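Local structure of nodulation protein S (Bradyrhizobium sp., 3OFK) at residues A[124-137]-A[163-176]. The protein probably transfers a methyl group from S-adenosyl-L-methionine to an amino nitrogen during synthesis of the lipochitooligosaccharide Nod factor. Sequence-based numbering, arbitrary orientation.
With SAH (S-adenosyl-L-homocysteine), chain E.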
ATOM      1  N   LEU A 124       1.471  -5.631  -2.028  1.00 35.00           N
ATOM      2  CA  LEU A 124       1.966  -6.380  -3.206  1.00 35.77           C
ATOM      3  C   LEU A 124       2.378  -7.823  -2.898  1.00 35.79           C
ATOM      4  O   LEU A 124       2.315  -8.675  -3.785  1.00 35.64           O
ATOM      5  CB  LEU A 124       3.067  -5.645  -3.966  1.00 35.96           C
ATOM      6  CG  LEU A 124       2.784  -4.303  -4.651  1.00 34.93           C
ATOM      7  CD1 LEU A 124       4.103  -3.740  -5.283  1.00 33.98           C
ATOM      8  CD2 LEU A 124       1.711  -4.424  -5.716  1.00 33.27           C
ATOM      9  N   TYR A 125       2.693  -8.141  -1.644  1.00 35.74           N
ATOM     10  CA  TYR A 125       2.983  -9.538  -1.314  1.00 36.99           C
ATOM     11  C   TYR A 125       1.769 -10.479  -1.309  1.00 37.65           C
ATOM     12  O   TYR A 125       1.930 -11.699  -1.235  1.00 37.22           O
ATOM     13  CB  TYR A 125       3.746  -9.671   0.001  1.00 38.56           C
ATOM     14  CG  TYR A 125       3.185  -8.951   1.212  1.00 37.74           C
ATOM     15  CD1 TYR A 125       2.126  -9.471   1.948  1.00 44.36           C
ATOM     16  CD2 TYR A 125       3.768  -7.764   1.655  1.00 45.86           C
ATOM     17  CE1 TYR A 125       1.646  -8.801   3.092  1.00 43.77           C
ATOM     18  CE2 TYR A 125       3.298  -7.105   2.779  1.00 44.54           C
ATOM     19  CZ  TYR A 125       2.250  -7.622   3.483  1.00 49.29           C
ATOM     20  OH  TYR A 125       1.835  -6.940   4.600  1.00 62.90           O
ATOM     21  N   TYR A 126       0.551  -9.947  -1.397  1.00 36.34           N
ATOM     22  CA  TYR A 126      -0.603 -10.847  -1.518  1.00 37.14           C
ATOM     23  C   TYR A 126      -0.709 -11.469  -2.919  1.00 37.08           C
ATOM     24  O   TYR A 126      -1.462 -12.386  -3.146  1.00 38.42           O
ATOM     25  CB  TYR A 126      -1.905 -10.123  -1.152  1.00 37.49           C
ATOM     26  CG  TYR A 126      -1.978  -9.791   0.319  1.00 35.85           C
ATOM     27  CD1 TYR A 126      -2.131 -10.795   1.273  1.00 35.61           C
ATOM     28  CD2 TYR A 126      -1.880  -8.487   0.758  1.00 36.58           C
ATOM     29  CE1 TYR A 126      -2.186 -10.501   2.641  1.00 40.50           C
ATOM     30  CE2 TYR A 126      -1.912  -8.190   2.108  1.00 37.02           C
ATOM     31  CZ  TYR A 126      -2.069  -9.196   3.035  1.00 38.63           C
ATOM     32  OH  TYR A 126      -2.102  -8.847   4.350  1.00 34.33           O
ATOM     33  N   LEU A 127       0.040 -10.974  -3.870  1.00 35.23           N
ATOM     34  CA  LEU A 127      -0.028 -11.551  -5.211  1.00 36.43           C
ATOM     35  C   LEU A 127       0.640 -12.940  -5.190  1.00 38.12           C
ATOM     36  O   LEU A 127       1.463 -13.230  -4.323  1.00 38.49           O
ATOM     37  CB  LEU A 127       0.630 -10.617  -6.216  1.00 33.74           C
ATOM     38  CG  LEU A 127      -0.125  -9.301  -6.411  1.00 37.30           C
ATOM     39  CD1 LEU A 127       0.816  -8.306  -7.094  1.00 30.85           C
ATOM     40  CD2 LEU A 127      -1.416  -9.513  -7.208  1.00 33.53           C
ATOM     41  N   GLU A 128       0.268 -13.798  -6.135  1.00 40.18           N
ATOM     42  CA  GLU A 128       0.701 -15.195  -6.123  1.00 42.49           C
ATOM     43  C   GLU A 128       2.141 -15.472  -6.542  1.00 42.01           C
ATOM     44  O   GLU A 128       2.733 -16.447  -6.086  1.00 42.75           O
ATOM     45  CB  GLU A 128      -0.201 -16.035  -7.034  1.00 44.95           C
ATOM     46  CG  GLU A 128      -1.634 -16.068  -6.585  1.00 49.96           C
ATOM     47  CD  GLU A 128      -2.490 -16.846  -7.558  1.00 58.75           C
ATOM     48  OE1 GLU A 128      -3.010 -16.234  -8.521  1.00 55.44           O
ATOM     49  OE2 GLU A 128      -2.621 -18.075  -7.360  1.00 65.01           O
ATOM     50  N   ASP A 129       2.680 -14.671  -7.446  1.00 39.97           N
ATOM     51  CA  ASP A 129       4.046 -14.916  -7.946  1.00 39.97           C
ATOM     52  C   ASP A 129       4.688 -13.647  -8.439  1.00 38.81           C
ATOM     53  O   ASP A 129       4.046 -12.585  -8.441  1.00 36.61           O
ATOM     54  CB  ASP A 129       4.010 -15.985  -9.046  1.00 42.09           C
ATOM     55  CG  ASP A 129       3.039 -15.643 -10.167  1.00 41.04           C
ATOM     56  OD1 ASP A 129       3.143 -14.520 -10.725  1.00 39.21           O
ATOM     57  OD2 ASP A 129       2.218 -16.512 -10.510  1.00 41.71           O
ATOM     58  N   MET A 130       5.946 -13.764  -8.880  1.00 40.25           N
ATOM     59  CA  MET A 130       6.738 -12.621  -9.355  1.00 39.78           C
ATOM     60  C   MET A 130       6.278 -12.054 -10.694  1.00 39.35           C
ATOM     61  O   MET A 130       6.576 -10.904 -11.003  1.00 39.21           O
ATOM     62  CB  MET A 130       8.234 -13.000  -9.499  1.00 41.81           C
ATOM     63  CG  MET A 130       9.159 -12.768  -8.287  1.00 42.00           C
ATOM     64  SD  MET A 130       8.529 -11.731  -6.974  1.00 43.39           S
ATOM     65  CE  MET A 130       8.037 -13.044  -5.895  1.00 52.75           C
ATOM     66  N   THR A 131       5.630 -12.865 -11.523  1.00 39.93           N
ATOM     67  CA  THR A 131       5.129 -12.379 -12.805  1.00 40.27           C
ATOM     68  C   THR A 131       3.959 -11.423 -12.560  1.00 39.14           C
ATOM     69  O   THR A 131       3.907 -10.349 -13.160  1.00 37.20           O
ATOM     70  CB  THR A 131       4.706 -13.522 -13.736  1.00 42.69           C
ATOM     71  OG1 THR A 131       5.827 -14.360 -14.029  1.00 38.05           O
ATOM     72  CG2 THR A 131       4.154 -12.985 -15.035  1.00 41.21           C
ATOM     73  N   GLN A 132       3.062 -11.800 -11.654  1.00 39.35           N
ATOM     74  CA  GLN A 132       1.997 -10.892 -11.201  1.00 40.46           C
ATOM     75  C   GLN A 132       2.524  -9.607 -10.546  1.00 39.75           C
ATOM     76  O   GLN A 132       1.971  -8.539 -10.806  1.00 39.68           O
ATOM     77  CB  GLN A 132       1.031 -11.594 -10.241  1.00 40.16           C
ATOM     78  CG  GLN A 132       0.288 -12.717 -10.880  1.00 41.59           C
ATOM     79  CD  GLN A 132      -0.617 -13.430  -9.934  1.00 42.15           C
ATOM     80  OE1 GLN A 132      -0.906 -12.953  -8.828  1.00 41.19           O
ATOM     81  NE2 GLN A 132      -1.106 -14.565 -10.373  1.00 42.69           N
ATOM     82  N   MET A 133       3.576  -9.697  -9.722  1.00 39.70           N
ATOM     83  CA  MET A 133       4.137  -8.479  -9.113  1.00 40.61           C
ATOM     84  C   MET A 133       4.645  -7.501 -10.173  1.00 40.73           C
ATOM     85  O   MET A 133       4.311  -6.324 -10.127  1.00 40.69           O
ATOM     86  CB  MET A 133       5.244  -8.784  -8.122  1.00 40.71           C
ATOM     87  CG  MET A 133       4.777  -9.500  -6.907  1.00 43.97           C
ATOM     88  SD  MET A 133       5.857  -9.279  -5.457  1.00 46.54           S
ATOM     89  CE  MET A 133       5.243 -10.701  -4.492  1.00 36.42           C
ATOM     90  N   ARG A 134       5.417  -8.006 -11.128  1.00 42.67           N
ATOM     91  CA  ARG A 134       5.901  -7.229 -12.264  1.00 43.91           C
ATOM     92  C   ARG A 134       4.745  -6.611 -13.045  1.00 44.45           C
ATOM     93  O   ARG A 134       4.815  -5.448 -13.433  1.00 45.63           O
ATOM     94  CB  ARG A 134       6.708  -8.116 -13.220  1.00 45.81           C
ATOM     95  CG  ARG A 134       8.019  -8.603 -12.647  1.00 47.07           C
ATOM     96  CD  ARG A 134       9.027  -8.970 -13.735  1.00 52.53           C
ATOM     97  NE  ARG A 134      10.372  -8.560 -13.318  1.00 63.33           N
ATOM     98  CZ  ARG A 134      11.145  -9.238 -12.462  1.00 66.06           C
ATOM     99  NH1 ARG A 134      12.344  -8.757 -12.138  1.00 64.65           N
ATOM    100  NH2 ARG A 134      10.729 -10.391 -11.925  1.00 65.50           N
ATOM    101  N   THR A 135       3.713  -7.400 -13.339  1.00 44.26           N
ATOM    102  CA  THR A 135       2.565  -6.877 -14.066  1.00 44.13           C
ATOM    103  C   THR A 135       1.943  -5.699 -13.286  1.00 42.29           C
ATOM    104  O   THR A 135       1.698  -4.639 -13.840  1.00 41.98           O
ATOM    105  CB  THR A 135       1.480  -7.947 -14.302  1.00 44.68           C
ATOM    106  OG1 THR A 135       1.938  -8.883 -15.285  1.00 46.99           O
ATOM    107  CG2 THR A 135       0.194  -7.309 -14.814  1.00 43.70           C
ATOM    108  N   ALA A 136       1.678  -5.912 -12.010  1.00 39.36           N
ATOM    109  CA  ALA A 136       1.142  -4.849 -11.151  1.00 38.99           C
ATOM    110  C   ALA A 136       2.076  -3.629 -11.080  1.00 39.00           C
ATOM    111  O   ALA A 136       1.637  -2.502 -11.096  1.00 39.47           O
ATOM    112  CB  ALA A 136       0.902  -5.377  -9.746  1.00 35.77           C
ATOM    113  N   ILE A 137       3.366  -3.865 -10.950  1.00 39.04           N
ATOM    114  CA  ILE A 137       4.320  -2.781 -10.941  1.00 37.51           C
ATOM    115  C   ILE A 137       4.287  -2.035 -12.267  1.00 39.43           C
ATOM    116  O   ILE A 137       4.279  -0.820 -12.247  1.00 40.01           O
ATOM    117  CB  ILE A 137       5.720  -3.262 -10.599  1.00 38.29           C
ATOM    118  CG1 ILE A 137       5.745  -3.672  -9.164  1.00 31.27           C
ATOM    119  CG2 ILE A 137       6.765  -2.163 -10.795  1.00 35.14           C
ATOM    120  CD1 ILE A 137       6.918  -4.451  -8.810  1.00 33.51           C
ATOM    121  N   TRP A 163       5.680 -15.423   6.207  1.00 57.43           N
ATOM    122  CA  TRP A 163       4.224 -15.310   6.121  1.00 56.37           C
ATOM    123  C   TRP A 163       3.593 -16.153   5.002  1.00 55.21           C
ATOM    124  O   TRP A 163       2.388 -16.079   4.795  1.00 55.05           O
ATOM    125  CB  TRP A 163       3.792 -13.847   5.953  1.00 54.53           C
ATOM    126  CG  TRP A 163       3.997 -12.984   7.167  1.00 56.13           C
ATOM    127  CD1 TRP A 163       4.209 -13.391   8.464  1.00 60.85           C
ATOM    128  CD2 TRP A 163       3.955 -11.558   7.198  1.00 55.01           C
ATOM    129  NE1 TRP A 163       4.324 -12.289   9.286  1.00 61.61           N
ATOM    130  CE2 TRP A 163       4.167 -11.155   8.530  1.00 57.00           C
ATOM    131  CE3 TRP A 163       3.781 -10.573   6.210  1.00 54.87           C
ATOM    132  CZ2 TRP A 163       4.213  -9.815   8.908  1.00 57.06           C
ATOM    133  CZ3 TRP A 163       3.823  -9.243   6.587  1.00 52.63           C
ATOM    134  CH2 TRP A 163       4.043  -8.877   7.930  1.00 54.68           C
ATOM    135  N   GLY A 164       4.396 -16.936   4.289  1.00 55.13           N
ATOM    136  CA  GLY A 164       3.910 -17.751   3.179  1.00 54.93           C
ATOM    137  C   GLY A 164       3.896 -17.055   1.826  1.00 52.50           C
ATOM    138  O   GLY A 164       3.464 -17.642   0.835  1.00 52.79           O
ATOM    139  N   HIS A 165       4.358 -15.808   1.768  1.00 50.52           N
ATOM    140  CA  HIS A 165       4.342 -15.062   0.507  1.00 48.28           C
ATOM    141  C   HIS A 165       5.657 -15.213  -0.233  1.00 48.21           C
ATOM    142  O   HIS A 165       6.588 -15.875   0.245  1.00 50.99           O
ATOM    143  CB  HIS A 165       3.971 -13.593   0.743  1.00 46.45           C
ATOM    144  CG  HIS A 165       2.705 -13.417   1.526  1.00 48.40           C
ATOM    145  ND1 HIS A 165       1.497 -13.953   1.128  1.00 47.88           N
ATOM    146  CD2 HIS A 165       2.466 -12.774   2.696  1.00 53.00           C
ATOM    147  CE1 HIS A 165       0.572 -13.657   2.024  1.00 54.07           C
ATOM    148  NE2 HIS A 165       1.130 -12.931   2.978  1.00 54.17           N
ATOM    149  N   VAL A 166       5.730 -14.655  -1.437  1.00 46.56           N
ATOM    150  CA  VAL A 166       6.891 -14.904  -2.305  1.00 46.52           C
ATOM    151  C   VAL A 166       8.041 -13.882  -2.124  1.00 45.67           C
ATOM    152  O   VAL A 166       9.229 -14.258  -2.117  1.00 46.52           O
ATOM    153  CB  VAL A 166       6.480 -15.001  -3.816  1.00 46.87           C
ATOM    154  CG1 VAL A 166       7.716 -15.248  -4.675  1.00 46.26           C
ATOM    155  CG2 VAL A 166       5.469 -16.123  -4.042  1.00 46.99           C
ATOM    156  N   ALA A 167       7.700 -12.597  -2.012  1.00 43.55           N
ATOM    157  CA  ALA A 167       8.711 -11.582  -1.844  1.00 42.69           C
ATOM    158  C   ALA A 167       8.145 -10.314  -1.195  1.00 41.20           C
ATOM    159  O   ALA A 167       6.933 -10.069  -1.239  1.00 40.81           O
ATOM    160  CB  ALA A 167       9.366 -11.269  -3.179  1.00 42.20           C
ATOM    161  N   GLY A 168       9.046  -9.524  -0.603  1.00 41.32           N
ATOM    162  CA  GLY A 168       8.702  -8.296   0.102  1.00 40.81           C
ATOM    163  C   GLY A 168       9.522  -7.101  -0.371  1.00 41.20           C
ATOM    164  O   GLY A 168       9.806  -6.974  -1.577  1.00 41.57           O
ATOM    165  N   ALA A 169       9.919  -6.247   0.582  1.00 41.19           N
ATOM    166  CA  ALA A 169      10.467  -4.918   0.289  1.00 40.41           C
ATOM    167  C   ALA A 169      11.638  -4.937  -0.688  1.00 41.14           C
ATOM    168  O   ALA A 169      11.610  -4.243  -1.718  1.00 39.16           O
ATOM    169  CB  ALA A 169      10.866  -4.200   1.600  1.00 41.08           C
ATOM    170  N   GLU A 170      12.645  -5.748  -0.383  1.00 42.14           N
ATOM    171  CA  GLU A 170      13.925  -5.630  -1.076  1.00 44.39           C
ATOM    172  C   GLU A 170      13.754  -6.050  -2.529  1.00 44.24           C
ATOM    173  O   GLU A 170      14.244  -5.381  -3.444  1.00 44.94           O
ATOM    174  CB  GLU A 170      15.037  -6.447  -0.400  1.00 46.12           C
ATOM    175  CG  GLU A 170      15.339  -6.051   1.042  1.00 47.50           C
ATOM    176  CD  GLU A 170      14.518  -6.845   2.058  1.00 46.97           C
ATOM    177  OE1 GLU A 170      13.314  -7.043   1.803  1.00 50.50           O
ATOM    178  OE2 GLU A 170      15.079  -7.277   3.094  1.00 47.92           O
ATOM    179  N   THR A 171      13.000  -7.127  -2.723  1.00 43.97           N
ATOM    180  CA  THR A 171      12.721  -7.642  -4.040  1.00 43.77           C
ATOM    181  C   THR A 171      11.941  -6.647  -4.895  1.00 43.41           C
ATOM    182  O   THR A 171      12.335  -6.366  -6.038  1.00 42.53           O
ATOM    183  CB  THR A 171      12.054  -9.045  -3.943  1.00 44.77           C
ATOM    184  OG1 THR A 171      13.003  -9.958  -3.361  1.00 44.23           O
ATOM    185  CG2 THR A 171      11.688  -9.545  -5.296  1.00 43.33           C
ATOM    186  N   VAL A 172      10.860  -6.092  -4.344  1.00 41.36           N
ATOM    187  CA  VAL A 172      10.088  -5.096  -5.071  1.00 40.96           C
ATOM    188  C   VAL A 172      10.883  -3.811  -5.349  1.00 42.18           C
ATOM    189  O   VAL A 172      10.836  -3.283  -6.459  1.00 43.26           O
ATOM    190  CB  VAL A 172       8.776  -4.776  -4.361  1.00 38.90           C
ATOM    191  CG1 VAL A 172       8.072  -3.618  -5.040  1.00 37.12           C
ATOM    192  CG2 VAL A 172       7.865  -6.023  -4.324  1.00 39.71           C
ATOM    193  N   ILE A 173      11.625  -3.313  -4.360  1.00 43.15           N
ATOM    194  CA  ILE A 173      12.454  -2.120  -4.558  1.00 44.25           C
ATOM    195  C   ILE A 173      13.367  -2.325  -5.761  1.00 45.81           C
ATOM    196  O   ILE A 173      13.530  -1.422  -6.593  1.00 46.28           O
ATOM    197  CB  ILE A 173      13.248  -1.762  -3.269  1.00 45.91           C
ATOM    198  CG1 ILE A 173      12.310  -1.134  -2.221  1.00 44.09           C
ATOM    199  CG2 ILE A 173      14.373  -0.788  -3.567  1.00 46.79           C
ATOM    200  CD1 ILE A 173      12.905  -0.998  -0.859  1.00 46.53           C
ATOM    201  N   THR A 174      13.955  -3.526  -5.863  1.00 46.68           N
ATOM    202  CA  THR A 174      14.820  -3.855  -6.978  1.00 48.00           C
ATOM    203  C   THR A 174      14.124  -3.687  -8.317  1.00 47.63           C
ATOM    204  O   THR A 174      14.699  -3.102  -9.248  1.00 49.99           O
ATOM    205  CB  THR A 174      15.421  -5.277  -6.832  1.00 49.27           C
ATOM    206  OG1 THR A 174      16.258  -5.292  -5.677  1.00 47.07           O
ATOM    207  CG2 THR A 174      16.276  -5.671  -8.066  1.00 50.80           C
ATOM    208  N   ILE A 175      12.909  -4.210  -8.405  1.00 46.51           N
ATOM    209  CA  ILE A 175      12.115  -4.196  -9.636  1.00 46.38           C
ATOM    210  C   ILE A 175      11.630  -2.777  -9.930  1.00 45.63           C
ATOM    211  O   ILE A 175      11.694  -2.306 -11.072  1.00 47.76           O
ATOM    212  CB  ILE A 175      10.894  -5.138  -9.533  1.00 44.70           C
ATOM    213  CG1 ILE A 175      11.352  -6.612  -9.425  1.00 44.26           C
ATOM    214  CG2 ILE A 175       9.959  -4.936 -10.729  1.00 45.82           C
ATOM    215  CD1 ILE A 175      10.208  -7.602  -9.105  1.00 42.56           C
ATOM    216  N   LEU A 176      11.156  -2.098  -8.887  1.00 43.98           N
ATOM    217  CA  LEU A 176      10.754  -0.701  -9.017  1.00 43.05           C
ATOM    218  C   LEU A 176      11.869   0.153  -9.590  1.00 44.70           C
ATOM    219  O   LEU A 176      11.603   1.011 -10.420  1.00 44.87           O
ATOM    220  CB  LEU A 176      10.314  -0.134  -7.668  1.00 41.83           C
ATOM    221  CG  LEU A 176       8.958  -0.578  -7.157  1.00 38.19           C
ATOM    222  CD1 LEU A 176       8.717  -0.099  -5.726  1.00 36.67           C
ATOM    223  CD2 LEU A 176       7.890  -0.065  -8.065  1.00 39.69           C
TER
HETATM  224  N   SAH E 217      -2.062   0.266   2.499  1.00 32.84           N
HETATM  225  CA  SAH E 217      -2.672   0.188   3.822  1.00 33.52           C
HETATM  226  CB  SAH E 217      -3.426  -1.132   3.966  1.00 32.17           C
HETATM  227  CG  SAH E 217      -2.647  -2.437   3.972  1.00 34.19           C
HETATM  228  SD  SAH E 217      -3.635  -3.920   4.374  1.00 34.45           S
HETATM  229  C   SAH E 217      -1.676   0.360   4.980  1.00 33.78           C
HETATM  230  O   SAH E 217      -0.459   0.291   4.791  1.00 33.87           O
HETATM  231  OXT SAH E 217      -2.079   0.572   6.122  1.00 32.80           O
HETATM  232  C5' SAH E 217      -3.710  -4.555   2.667  1.00 33.43           C
HETATM  233  C4' SAH E 217      -4.882  -4.140   1.799  1.00 35.23           C
HETATM  234  O4' SAH E 217      -4.608  -4.532   0.454  1.00 32.34           O
HETATM  235  C3' SAH E 217      -6.213  -4.781   2.191  1.00 32.65           C
HETATM  236  O3' SAH E 217      -7.254  -3.795   2.156  1.00 31.55           O
HETATM  237  C2' SAH E 217      -6.409  -5.849   1.103  1.00 31.85           C
HETATM  238  O2' SAH E 217      -7.767  -6.126   0.861  1.00 32.22           O
HETATM  239  C1' SAH E 217      -5.757  -5.173  -0.072  1.00 30.19           C
HETATM  240  N9  SAH E 217      -5.332  -6.014  -1.215  1.00 31.03           N
HETATM  241  C8  SAH E 217      -4.743  -7.252  -1.172  1.00 31.85           C
HETATM  242  N7  SAH E 217      -4.475  -7.633  -2.439  1.00 26.12           N
HETATM  243  C5  SAH E 217      -4.872  -6.668  -3.287  1.00 34.67           C
HETATM  244  C6  SAH E 217      -4.758  -6.588  -4.675  1.00 31.12           C
HETATM  245  N6  SAH E 217      -4.262  -7.656  -5.361  1.00 31.78           N
HETATM  246  N1  SAH E 217      -5.245  -5.465  -5.297  1.00 36.19           N
HETATM  247  C2  SAH E 217      -5.779  -4.427  -4.540  1.00 37.13           C
HETATM  248  N3  SAH E 217      -5.851  -4.516  -3.153  1.00 32.93           N
HETATM  249  C4  SAH E 217      -5.384  -5.621  -2.530  1.00 31.74           C
HETATM  250  O   HOH W   1       3.813 -12.898  -2.780  1.00 24.80           O
HETATM  251  O   HOH W   2       0.998 -14.825  -1.679  1.00 34.15           O
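Ile137 packs on Val172 and Ile175, and Met133 on Val172, where two helices of the Rossmann-like methyltransferase fold, 130-137 and 169-176, cross at -49°, a worked example of helices joined by apolar side chains and the segments leading into them by aromatics and water. Among the apolar contacts, Ile137 divides its branches: CD1 lies 3.6 Å from Ile175 CG2, while CG2 touches Leu176. Extended beyond CG, Met133 brings SD to Val172 CG2 and its methyl to the carbonyl oxygen of Ala167. At the exposed rim the Arg134 guanidinium lies against Ile175, whose CD1 sits 3.8 Å above the centre of the guanidinium plane.

The aromatic cluster joins Tyr125, Tyr126, Trp163 and His165. With chi1 at 51°, CG of Tyr125 falls between backbone N and carbonyl carbon; Tyr125 CD1 lies 3.4 Å from His165 CD2, and the ring also leans obliquely on Trp163. The Tyr125 hydroxyl is hydrogen-bonded to Glu122. Tyr126 connects this cluster to the cofactor pocket: CD1 approaches His165 CE1, while CD2 lies 3.7 Å from C8 of S-adenosyl-L-homocysteine.

Polar links between these leading segments run through water. One water bridges Leu127 O and His165 ND1; another donates to Tyr125 O and Leu127 O and accepts from Val166 N at 2.9 Å.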